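Local coordinates for protein GCN5-related N-acetyltransferase (Anabaena variabilis, PDB 2OZG) that binds coenzyme A and probably transfers acetyl groups to amines, possibly those of aminoglycosides, as a GCN5-related N-acetyltransferase, at residues Q17-Q22 with V52-Q57; G61-L66 with Q102-E107; V85-E90 with G95-L100. All blocks are in the same frame, centred on the assembly; numbering follows the deposited sequence.

Contact 1 of 3, residues Q17-Q22 with V52-Q57; sequences QENIQQ and VIYREQ
Asn19 reaches from the turn before helix 20-30 to Val52 and Tyr54 on strand 50-55. Its CB lies 3.6 Å from Tyr54 OH. Farther out, the amide faces the strand with both ends engaged. OD1 rests 3.7 Å from Val52 CG2, the methyl that comes to meet it from the opposite direction. OD1 also accepts a bond from Ser16 N. ND2 donates to Tyr54 OH at 2.9 Å, almost dead straight (175°), with the hydroxyl oxygen exactly in the amide plane. The ring is turned 51° from that plane. Asn19 holds CG between its backbone N and carbonyl carbon (chi1 60°), which swings the amide toward the sheet; although Asn19 occupies the N-cap position, it makes no capping bond. Val59 of the next strand, 58-72, touches Asn19, Val52 and Tyr54 together. The helix begins at Ile20. With its oxygen and nitrogen each given a partner, the buried amide of Asn19 is fixed in its rotation, and the start of the first helix of this acetyltransferase domain is tied to the sheet by one straight polar bond beside a single valine methyl.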
loop_
_atom_site.group_PDB
_atom_site.type_symbol
_atom_site.label_atom_id
_atom_site.label_comp_id
_atom_site.label_asym_id
_atom_site.label_seq_id
_atom_site.Cartn_x
_atom_site.Cartn_y
_atom_site.Cartn_z
ATOM N N GLN A 17 44.660 15.891 9.008
ATOM C CA GLN A 17 44.784 14.500 9.376
ATOM C C GLN A 17 44.390 14.316 10.818
ATOM O O GLN A 17 44.035 13.225 11.219
ATOM C CB GLN A 17 46.242 14.034 9.193
ATOM C CG GLN A 17 46.641 13.734 7.769
ATOM C CD GLN A 17 46.043 12.430 7.288
ATOM O OE1 GLN A 17 44.880 12.369 6.850
ATOM N NE2 GLN A 17 46.847 11.366 7.361
ATOM N N GLU A 18 44.476 15.376 11.610
ATOM C CA GLU A 18 44.198 15.287 13.032
ATOM C C GLU A 18 42.718 15.182 13.328
ATOM O O GLU A 18 42.322 14.640 14.372
ATOM C CB GLU A 18 44.763 16.508 13.752
ATOM C CG GLU A 18 44.860 16.366 15.278
ATOM C CD GLU A 18 45.943 15.359 15.751
ATOM O OE1 GLU A 18 46.904 15.102 14.983
ATOM O OE2 GLU A 18 45.829 14.857 16.907
ATOM N N ASN A 19 41.879 15.679 12.429
ATOM C CA ASN A 19 40.448 15.662 12.685
ATOM C C ASN A 19 39.547 15.074 11.588
ATOM O O ASN A 19 38.363 15.026 11.802
ATOM C CB ASN A 19 39.982 17.090 13.024
ATOM C CG ASN A 19 40.253 18.085 11.872
ATOM O OD1 ASN A 19 40.245 17.702 10.684
ATOM N ND2 ASN A 19 40.466 19.360 12.214
ATOM N N ILE A 20 40.076 14.632 10.448
ATOM C CA ILE A 20 39.212 14.162 9.325
ATOM C C ILE A 20 38.462 12.843 9.605
ATOM O O ILE A 20 37.392 12.580 9.047
ATOM C CB ILE A 20 40.028 14.039 7.986
ATOM C CG1 ILE A 20 39.112 13.908 6.769
ATOM C CG2 ILE A 20 41.015 12.860 8.058
ATOM C CD1 ILE A 20 38.012 15.008 6.687
ATOM N N GLN A 21 39.012 12.002 10.455
ATOM C CA GLN A 21 38.289 10.786 10.825
ATOM C C GLN A 21 37.095 11.064 11.712
ATOM O O GLN A 21 36.085 10.387 11.570
ATOM C CB GLN A 21 39.157 9.832 11.598
ATOM C CG GLN A 21 40.135 9.085 10.772
ATOM C CD GLN A 21 41.056 8.294 11.639
ATOM O OE1 GLN A 21 41.063 7.070 11.580
ATOM N NE2 GLN A 21 41.807 8.987 12.507
ATOM N N GLN A 22 37.273 11.954 12.703
ATOM C CA GLN A 22 36.195 12.341 13.561
ATOM C C GLN A 22 35.151 12.956 12.684
ATOM O O GLN A 22 34.015 12.629 12.848
ATOM C CB GLN A 22 36.584 13.384 14.597
ATOM C CG GLN A 22 37.306 12.859 15.809
ATOM C CD GLN A 22 38.394 13.796 16.283
ATOM O OE1 GLN A 22 39.462 13.877 15.678
ATOM N NE2 GLN A 22 38.142 14.487 17.380
ATOM N N VAL A 52 36.094 22.305 9.264
ATOM C CA VAL A 52 35.656 21.811 10.572
ATOM C C VAL A 52 35.275 22.933 11.482
ATOM O O VAL A 52 35.898 23.960 11.450
ATOM C CB VAL A 52 36.844 21.022 11.248
ATOM C CG1 VAL A 52 36.580 20.777 12.717
ATOM C CG2 VAL A 52 37.074 19.692 10.503
ATOM N N ILE A 53 34.244 22.738 12.302
ATOM C CA ILE A 53 33.932 23.683 13.381
ATOM C C ILE A 53 34.143 22.984 14.726
ATOM O O ILE A 53 33.748 21.824 14.905
ATOM C CB ILE A 53 32.509 24.302 13.257
ATOM C CG1 ILE A 53 32.294 25.397 14.284
ATOM C CG2 ILE A 53 31.423 23.277 13.380
ATOM C CD1 ILE A 53 30.931 25.994 14.200
ATOM N N TYR A 54 34.824 23.674 15.641
ATOM C CA TYR A 54 35.076 23.158 16.967
ATOM C C TYR A 54 34.242 23.903 17.964
ATOM O O TYR A 54 33.994 25.072 17.782
ATOM C CB TYR A 54 36.525 23.394 17.395
ATOM C CG TYR A 54 37.558 22.498 16.752
ATOM C CD1 TYR A 54 38.096 22.791 15.510
ATOM C CD2 TYR A 54 38.025 21.366 17.417
ATOM C CE1 TYR A 54 39.058 21.959 14.940
ATOM C CE2 TYR A 54 38.966 20.537 16.854
ATOM C CZ TYR A 54 39.483 20.834 15.619
ATOM O OH TYR A 54 40.422 19.983 15.077
ATOM N N ARG A 55 33.835 23.213 19.022
ATOM C CA ARG A 55 33.148 23.829 20.151
ATOM C C ARG A 55 34.059 23.473 21.311
ATOM O O ARG A 55 34.193 22.297 21.687
ATOM C CB ARG A 55 31.752 23.270 20.361
ATOM C CG ARG A 55 30.954 24.058 21.392
ATOM C CD ARG A 55 29.606 23.404 21.672
ATOM N NE ARG A 55 28.888 24.080 22.753
ATOM C CZ ARG A 55 29.162 23.930 24.053
ATOM N NH1 ARG A 55 30.166 23.146 24.468
ATOM N NH2 ARG A 55 28.447 24.602 24.955
ATOM N N GLU A 56 34.708 24.488 21.854
ATOM C CA GLU A 56 35.706 24.274 22.857
ATOM C C GLU A 56 36.778 23.435 22.142
ATOM O O GLU A 56 37.146 23.760 21.020
ATOM C CB GLU A 56 35.097 23.654 24.132
ATOM C CG GLU A 56 33.784 24.364 24.596
ATOM C CD GLU A 56 33.878 25.930 24.651
ATOM O OE1 GLU A 56 34.995 26.474 24.857
ATOM O OE2 GLU A 56 32.824 26.616 24.494
ATOM N N GLN A 57 37.280 22.370 22.735
ATOM C CA GLN A 57 38.336 21.613 22.077
ATOM C C GLN A 57 37.810 20.407 21.305
ATOM O O GLN A 57 38.606 19.554 20.885
ATOM C CB GLN A 57 39.352 21.100 23.113
ATOM C CG GLN A 57 39.727 22.056 24.258
ATOM C CD GLN A 57 40.320 23.360 23.788
ATOM O OE1 GLN A 57 39.672 24.147 23.090
ATOM N NE2 GLN A 57 41.549 23.625 24.217
#

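Contact 2 of 3, residues G61-L66 with Q102-E107; sequences GGLAIL and QHTLQE
The carboxylate of Glu107 turns one face to Ile65: the CD1 methyl sits over it, 4.0 Å from Glu107 CD and 3.9 Å from Glu107 OE1. Its two oxygens have separate partners: OE2 is in a salt bridge with Arg51 of strand 50-55 and OE1 in a hydrogen bond with Tyr12 of strand 10-14. A chain extended from the backbone outward, with CG anti to N, carries the carboxylate from the helix to the sheet. One turn earlier, the His103 ring meets the same Tyr12 with the two planes only about 10° apart. Thr104 supplies the middle of the contact, its two branches going to different partners. CG2 meets Ile65 end on, 3.9 Å from Ile65 CD1. OG1 points to Leu63, 3.4 Å from Leu63 CD2 and 3.8 Å from Leu63 CD1, while its hydrogen bond goes to Leu100 O, back along its own helix. Because OG1 stands beside the backbone N (chi1 -60°), the hydroxyl can reach that carbonyl while the methyl is presented to the strand. Strand 61-66 and helix 102-107 run at 27° to each other with their axes 10.7 Å apart, and Leu63 and Ile65 both point toward the helix. This is how helix 96-110 lies on the central sheet of the GNAT fold. Across the interface the touching is van der Waals: methyls against a methyl, a hydroxyl oxygen and a carboxylate. Its polar groups are paired elsewhere, Thr104 within the helix and Glu107 with two neighbouring strands; the paired charge of Arg51 would be expected to keep the carboxylate ionised, and the two partners, Arg51 and Tyr12, probably help to fix the rotation of the carboxylate whose face meets the Ile65 methyl.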
loop_
_atom_site.group_PDB
_atom_site.type_symbol
_atom_site.label_atom_id
_atom_site.label_comp_id
_atom_site.label_asym_id
_atom_site.label_seq_id
_atom_site.Cartn_x
_atom_site.Cartn_y
_atom_site.Cartn_z
ATOM N N GLY A 61 31.468 19.518 14.090
ATOM C CA GLY A 61 30.876 19.268 12.818
ATOM C C GLY A 61 31.710 19.853 11.712
ATOM O O GLY A 61 32.871 20.259 11.929
ATOM N N GLY A 62 31.115 19.912 10.526
ATOM C CA GLY A 62 31.825 20.404 9.381
ATOM C C GLY A 62 31.071 20.328 8.087
ATOM O O GLY A 62 29.894 20.025 8.041
ATOM N N LEU A 63 31.785 20.634 7.007
ATOM C CA LEU A 63 31.226 20.560 5.694
ATOM C C LEU A 63 32.358 20.470 4.662
ATOM O O LEU A 63 33.562 20.522 5.008
ATOM C CB LEU A 63 30.282 21.789 5.450
ATOM C CG LEU A 63 30.885 23.202 5.726
ATOM C CD1 LEU A 63 31.956 23.581 4.735
ATOM C CD2 LEU A 63 29.861 24.289 5.690
ATOM N N ALA A 64 31.953 20.363 3.393
ATOM C CA ALA A 64 32.819 20.457 2.241
ATOM C C ALA A 64 32.431 21.647 1.372
ATOM O O ALA A 64 31.233 21.957 1.154
ATOM C CB ALA A 64 32.745 19.178 1.386
ATOM N N ILE A 65 33.455 22.343 0.918
ATOM C CA ILE A 65 33.324 23.432 -0.042
ATOM C C ILE A 65 33.840 22.888 -1.399
ATOM O O ILE A 65 34.988 22.410 -1.470
ATOM C CB ILE A 65 34.203 24.658 0.307
ATOM C CG1 ILE A 65 33.869 25.221 1.683
ATOM C CG2 ILE A 65 33.949 25.765 -0.740
ATOM C CD1 ILE A 65 34.776 26.386 2.032
ATOM N N LEU A 66 33.027 23.002 -2.450
ATOM C CA LEU A 66 33.394 22.552 -3.822
ATOM C C LEU A 66 33.556 23.741 -4.751
ATOM O O LEU A 66 32.560 24.321 -5.235
ATOM C CB LEU A 66 32.331 21.562 -4.403
ATOM C CG LEU A 66 32.055 20.358 -3.506
ATOM C CD1 LEU A 66 31.026 19.401 -4.128
ATOM C CD2 LEU A 66 33.325 19.578 -3.205
ATOM N N GLN A 102 28.340 30.868 8.227
ATOM C CA GLN A 102 28.824 32.226 8.162
ATOM C C GLN A 102 30.338 32.272 7.934
ATOM O O GLN A 102 30.811 33.014 7.104
ATOM C CB GLN A 102 28.439 32.927 9.463
ATOM C CG GLN A 102 26.920 33.099 9.620
ATOM C CD GLN A 102 26.548 33.802 10.957
ATOM O OE1 GLN A 102 27.212 33.599 11.983
ATOM N NE2 GLN A 102 25.455 34.582 10.945
ATOM N N HIS A 103 31.098 31.490 8.697
ATOM C CA HIS A 103 32.538 31.384 8.478
ATOM C C HIS A 103 32.866 30.951 7.084
ATOM O O HIS A 103 33.750 31.501 6.479
ATOM C CB HIS A 103 33.215 30.429 9.491
ATOM C CG HIS A 103 33.484 31.059 10.823
ATOM N ND1 HIS A 103 32.915 30.607 12.000
ATOM C CD2 HIS A 103 34.279 32.108 11.170
ATOM C CE1 HIS A 103 33.353 31.338 13.013
ATOM N NE2 HIS A 103 34.177 32.257 12.535
ATOM N N THR A 104 32.194 29.915 6.608
ATOM C CA THR A 104 32.345 29.418 5.263
ATOM C C THR A 104 32.076 30.492 4.213
ATOM O O THR A 104 32.848 30.651 3.277
ATOM C CB THR A 104 31.357 28.220 5.039
ATOM O OG1 THR A 104 31.663 27.198 5.985
ATOM C CG2 THR A 104 31.470 27.653 3.662
ATOM N N LEU A 105 30.970 31.217 4.345
ATOM C CA LEU A 105 30.671 32.309 3.436
ATOM C C LEU A 105 31.761 33.378 3.426
ATOM O O LEU A 105 32.145 33.888 2.371
ATOM C CB LEU A 105 29.314 32.932 3.775
ATOM C CG LEU A 105 28.097 32.164 3.342
ATOM C CD1 LEU A 105 26.828 32.846 3.902
ATOM C CD2 LEU A 105 28.025 32.109 1.835
ATOM N N GLN A 106 32.270 33.719 4.598
ATOM C CA GLN A 106 33.356 34.669 4.706
ATOM C C GLN A 106 34.565 34.142 3.963
ATOM O O GLN A 106 35.244 34.904 3.276
ATOM C CB GLN A 106 33.697 34.947 6.166
ATOM C CG GLN A 106 35.019 35.725 6.405
ATOM C CD GLN A 106 35.041 37.176 5.827
ATOM O OE1 GLN A 106 34.037 37.701 5.302
ATOM N NE2 GLN A 106 36.199 37.824 5.950
ATOM N N GLU A 107 34.847 32.845 4.076
ATOM C CA GLU A 107 35.990 32.303 3.331
ATOM C C GLU A 107 35.755 32.391 1.820
ATOM O O GLU A 107 36.620 32.774 1.060
ATOM C CB GLU A 107 36.260 30.854 3.732
ATOM C CG GLU A 107 37.366 30.250 2.932
ATOM C CD GLU A 107 37.715 28.838 3.348
ATOM O OE1 GLU A 107 37.221 28.335 4.402
ATOM O OE2 GLU A 107 38.495 28.230 2.594
#

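Contact 3 of 3, residues V85-E90 with G95-L100; sequences VGIAPE and GAAIAL. With COA (coenzyme A), chain C.
Coenzyme A hydroxyl OAP is gripped by the backbone of Ile87, whose N donates to it at 3.0 Å in a nearly straight line (177°); a weak bond returns from OAP to Ile87 O, which also accepts from Arg92 NE. The pyrophosphate is held by the other segment. Gly95 N gives the shortest bond, 2.7 Å to O2A, and Ile98 N binds O1A of the same phosphate at 2.8 Å. Ala97 N bonds to O4A of the second phosphate at 3.1 Å. All three donors are amides at the N-cap and first turn of helix 96-110, whose N-terminal end probably adds favourable polarity; Gly93 N makes a further hydrogen bond to the coenzyme A. This is the pyrophosphate-binding loop and first helical turn of GNAT motif A, with the Arg-x-x-Gly-x-Ala pattern at Arg92, Gly95 and Ala97, following strand 75-87. The strand and helix close on each other through methyls. Ile87 CG1 packs 3.8 Å from Ala97 CB, and Ile87 CD1 lies 4.0 Å from Ala96 CB. Set anti to the carbonyl carbon (chi1 -54°), CG1 lies alongside the pyrophosphate, against its O4A and O6A. Leu100 CD2 fills in beside Ile87 CD1 and Val85 CG1. The small side chain of Ala97 lets the cofactor come close, CB lying 3.3 Å from its O6A. At the far end of the pantetheine, the thiol sulfur S1P sits 3.6 Å from Val85 CB.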
loop_
_atom_site.group_PDB
_atom_site.type_symbol
_atom_site.label_atom_id
_atom_site.label_comp_id
_atom_site.label_asym_id
_atom_site.label_seq_id
_atom_site.Cartn_x
_atom_site.Cartn_y
_atom_site.Cartn_z
ATOM N N VAL A 85 26.906 19.202 5.085
ATOM C CA VAL A 85 26.875 20.003 6.284
ATOM C C VAL A 85 26.323 19.131 7.395
ATOM O O VAL A 85 25.204 18.646 7.307
ATOM C CB VAL A 85 25.941 21.225 6.130
ATOM C CG1 VAL A 85 25.880 22.000 7.425
ATOM C CG2 VAL A 85 26.415 22.104 5.004
ATOM N N GLY A 86 27.111 18.931 8.433
ATOM C CA GLY A 86 26.668 18.140 9.566
ATOM C C GLY A 86 27.227 18.618 10.883
ATOM O O GLY A 86 28.423 18.933 10.993
ATOM N N ILE A 87 26.359 18.653 11.885
ATOM C CA ILE A 87 26.718 18.939 13.285
ATOM C C ILE A 87 26.336 17.707 14.082
ATOM O O ILE A 87 25.227 17.265 13.995
ATOM C CB ILE A 87 25.923 20.142 13.835
ATOM C CG1 ILE A 87 26.098 21.352 12.930
ATOM C CG2 ILE A 87 26.330 20.491 15.243
ATOM C CD1 ILE A 87 27.564 21.938 12.907
ATOM N N ALA A 88 27.260 17.172 14.859
ATOM C CA ALA A 88 27.003 15.996 15.683
ATOM C C ALA A 88 25.822 16.318 16.577
ATOM O O ALA A 88 25.711 17.411 17.133
ATOM C CB ALA A 88 28.273 15.654 16.504
ATOM N N PRO A 89 24.962 15.349 16.782
ATOM C CA PRO A 89 23.693 15.714 17.403
ATOM C C PRO A 89 23.822 16.320 18.779
ATOM O O PRO A 89 23.040 17.185 19.119
ATOM C CB PRO A 89 22.900 14.409 17.383
ATOM C CG PRO A 89 23.942 13.353 17.401
ATOM C CD PRO A 89 25.073 13.908 16.541
ATOM N N GLU A 90 24.850 15.951 19.531
ATOM C CA GLU A 90 25.017 16.523 20.847
ATOM C C GLU A 90 25.332 18.020 20.830
ATOM O O GLU A 90 25.264 18.669 21.864
ATOM C CB GLU A 90 26.090 15.774 21.649
ATOM C CG GLU A 90 27.525 15.889 21.159
ATOM C CD GLU A 90 27.970 14.800 20.157
ATOM O OE1 GLU A 90 27.158 14.224 19.419
ATOM O OE2 GLU A 90 29.183 14.540 20.119
ATOM N N GLY A 95 23.565 26.974 17.739
ATOM C CA GLY A 95 24.154 27.958 16.830
ATOM C C GLY A 95 25.425 27.502 16.121
ATOM O O GLY A 95 26.111 28.299 15.455
ATOM N N ALA A 96 25.738 26.210 16.217
ATOM C CA ALA A 96 26.984 25.730 15.600
ATOM C C ALA A 96 26.856 25.731 14.076
ATOM O O ALA A 96 27.798 26.105 13.402
ATOM C CB ALA A 96 27.365 24.376 16.108
ATOM N N ALA A 97 25.705 25.312 13.541
ATOM C CA ALA A 97 25.557 25.284 12.074
ATOM C C ALA A 97 25.585 26.674 11.430
ATOM O O ALA A 97 26.182 26.853 10.379
ATOM C CB ALA A 97 24.284 24.469 11.605
ATOM N N ILE A 98 24.928 27.652 12.036
ATOM C CA ILE A 98 24.920 28.969 11.446
ATOM C C ILE A 98 26.333 29.553 11.596
ATOM O O ILE A 98 26.854 30.154 10.670
ATOM C CB ILE A 98 23.784 29.858 12.026
ATOM C CG1 ILE A 98 23.749 31.201 11.324
ATOM C CG2 ILE A 98 23.919 30.054 13.518
ATOM C CD1 ILE A 98 23.498 31.111 9.839
ATOM N N ALA A 99 27.002 29.309 12.717
ATOM C CA ALA A 99 28.367 29.800 12.832
ATOM C C ALA A 99 29.188 29.222 11.680
ATOM O O ALA A 99 29.862 29.936 10.964
ATOM C CB ALA A 99 28.974 29.443 14.193
ATOM N N LEU A 100 29.094 27.913 11.478
ATOM C CA LEU A 100 29.835 27.256 10.400
ATOM C C LEU A 100 29.570 27.902 9.027
ATOM O O LEU A 100 30.494 28.252 8.257
ATOM C CB LEU A 100 29.450 25.760 10.369
ATOM C CG LEU A 100 30.060 24.873 9.275
ATOM C CD1 LEU A 100 31.608 24.865 9.250
ATOM C CD2 LEU A 100 29.531 23.481 9.446
HETATM N N1A COA C . 14.915 22.186 10.743
HETATM C C2A COA C . 14.672 23.505 10.622
HETATM N N3A COA C . 15.539 24.437 11.066
HETATM C C4A COA C . 16.689 24.044 11.665
HETATM C C5A COA C . 16.978 22.691 11.824
HETATM C C6A COA C . 16.046 21.751 11.340
HETATM N N6A COA C . 16.221 20.415 11.433
HETATM N N7A COA C . 18.175 22.635 12.455
HETATM C C8A COA C . 18.605 23.903 12.679
HETATM N N9A COA C . 17.688 24.753 12.187
HETATM C C1B COA C . 17.685 26.246 12.176
HETATM C C2B COA C . 17.278 26.824 13.530
HETATM O O2B COA C . 15.843 26.932 13.680
HETATM C C3B COA C . 18.032 28.148 13.562
HETATM O O3B COA C . 17.211 29.264 13.192
HETATM P P3B COA C . 16.563 30.225 14.339
HETATM O O7A COA C . 17.727 31.096 14.783
HETATM O O8A COA C . 15.415 30.914 13.608
HETATM O O9A COA C . 16.108 29.296 15.458
HETATM C C4B COA C . 19.206 27.992 12.600
HETATM O O4B COA C . 18.975 26.791 11.852
HETATM C C5B COA C . 20.549 27.915 13.329
HETATM O O5B COA C . 20.577 26.720 14.123
HETATM P P1A COA C . 21.949 25.961 14.569
HETATM O O1A COA C . 23.142 26.701 14.011
HETATM O O2A COA C . 21.869 25.729 16.078
HETATM O O3A COA C . 21.760 24.507 13.845
HETATM P P2A COA C . 22.333 23.088 14.433
HETATM O O4A COA C . 23.740 23.381 14.962
HETATM O O5A COA C . 21.298 22.539 15.413
HETATM O O6A COA C . 22.392 22.150 13.060
HETATM C CBP COA C . 21.898 20.146 11.525
HETATM C CCP COA C . 22.006 20.746 12.944
HETATM C CDP COA C . 22.944 20.875 10.684
HETATM C CEP COA C . 20.548 20.610 10.983
HETATM C CAP COA C . 22.148 18.571 11.598
HETATM O OAP COA C . 23.497 18.183 11.167
HETATM C C9P COA C . 21.190 17.518 10.976
HETATM O O9P COA C . 20.066 17.114 11.597
HETATM N N8P COA C . 21.437 16.842 9.836
HETATM C C7P COA C . 22.468 16.858 8.796
HETATM C C6P COA C . 21.627 17.129 7.559
HETATM C C5P COA C . 21.722 18.591 7.150
HETATM O O5P COA C . 21.570 19.492 7.973
HETATM N N4P COA C . 21.949 18.849 5.853
HETATM C C3P COA C . 22.051 20.169 5.237
HETATM C C2P COA C . 22.443 19.910 3.799
HETATM S S1P COA C . 24.172 19.288 3.694
#

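All three contacts are buried in the GNAT domain, but contact 1 lies farthest from the chain's centre and contact 2 nearest. Contacts 2 and 3 share helix 96-110: contact 3 uses its cofactor-binding start, contact 2 its middle. Their strands, 58-72 and 75-87, are neighbours, joined by a probable hydrogen bond from Gly62 N to Gly86 O. Strand 50-55 of contact 1 adjoins strand 58-72, and its Ile53 packs on Ile87 and the helix, whereas Val52 and Tyr54 meet the residue that precedes helix 20-30. The chemistry differs accordingly: contact 1 has a direct side-chain hydrogen bond, contact 2 van der Waals packing with polar ends paired elsewhere, and contact 3 methyl packing beside backbone amides that bind coenzyme A.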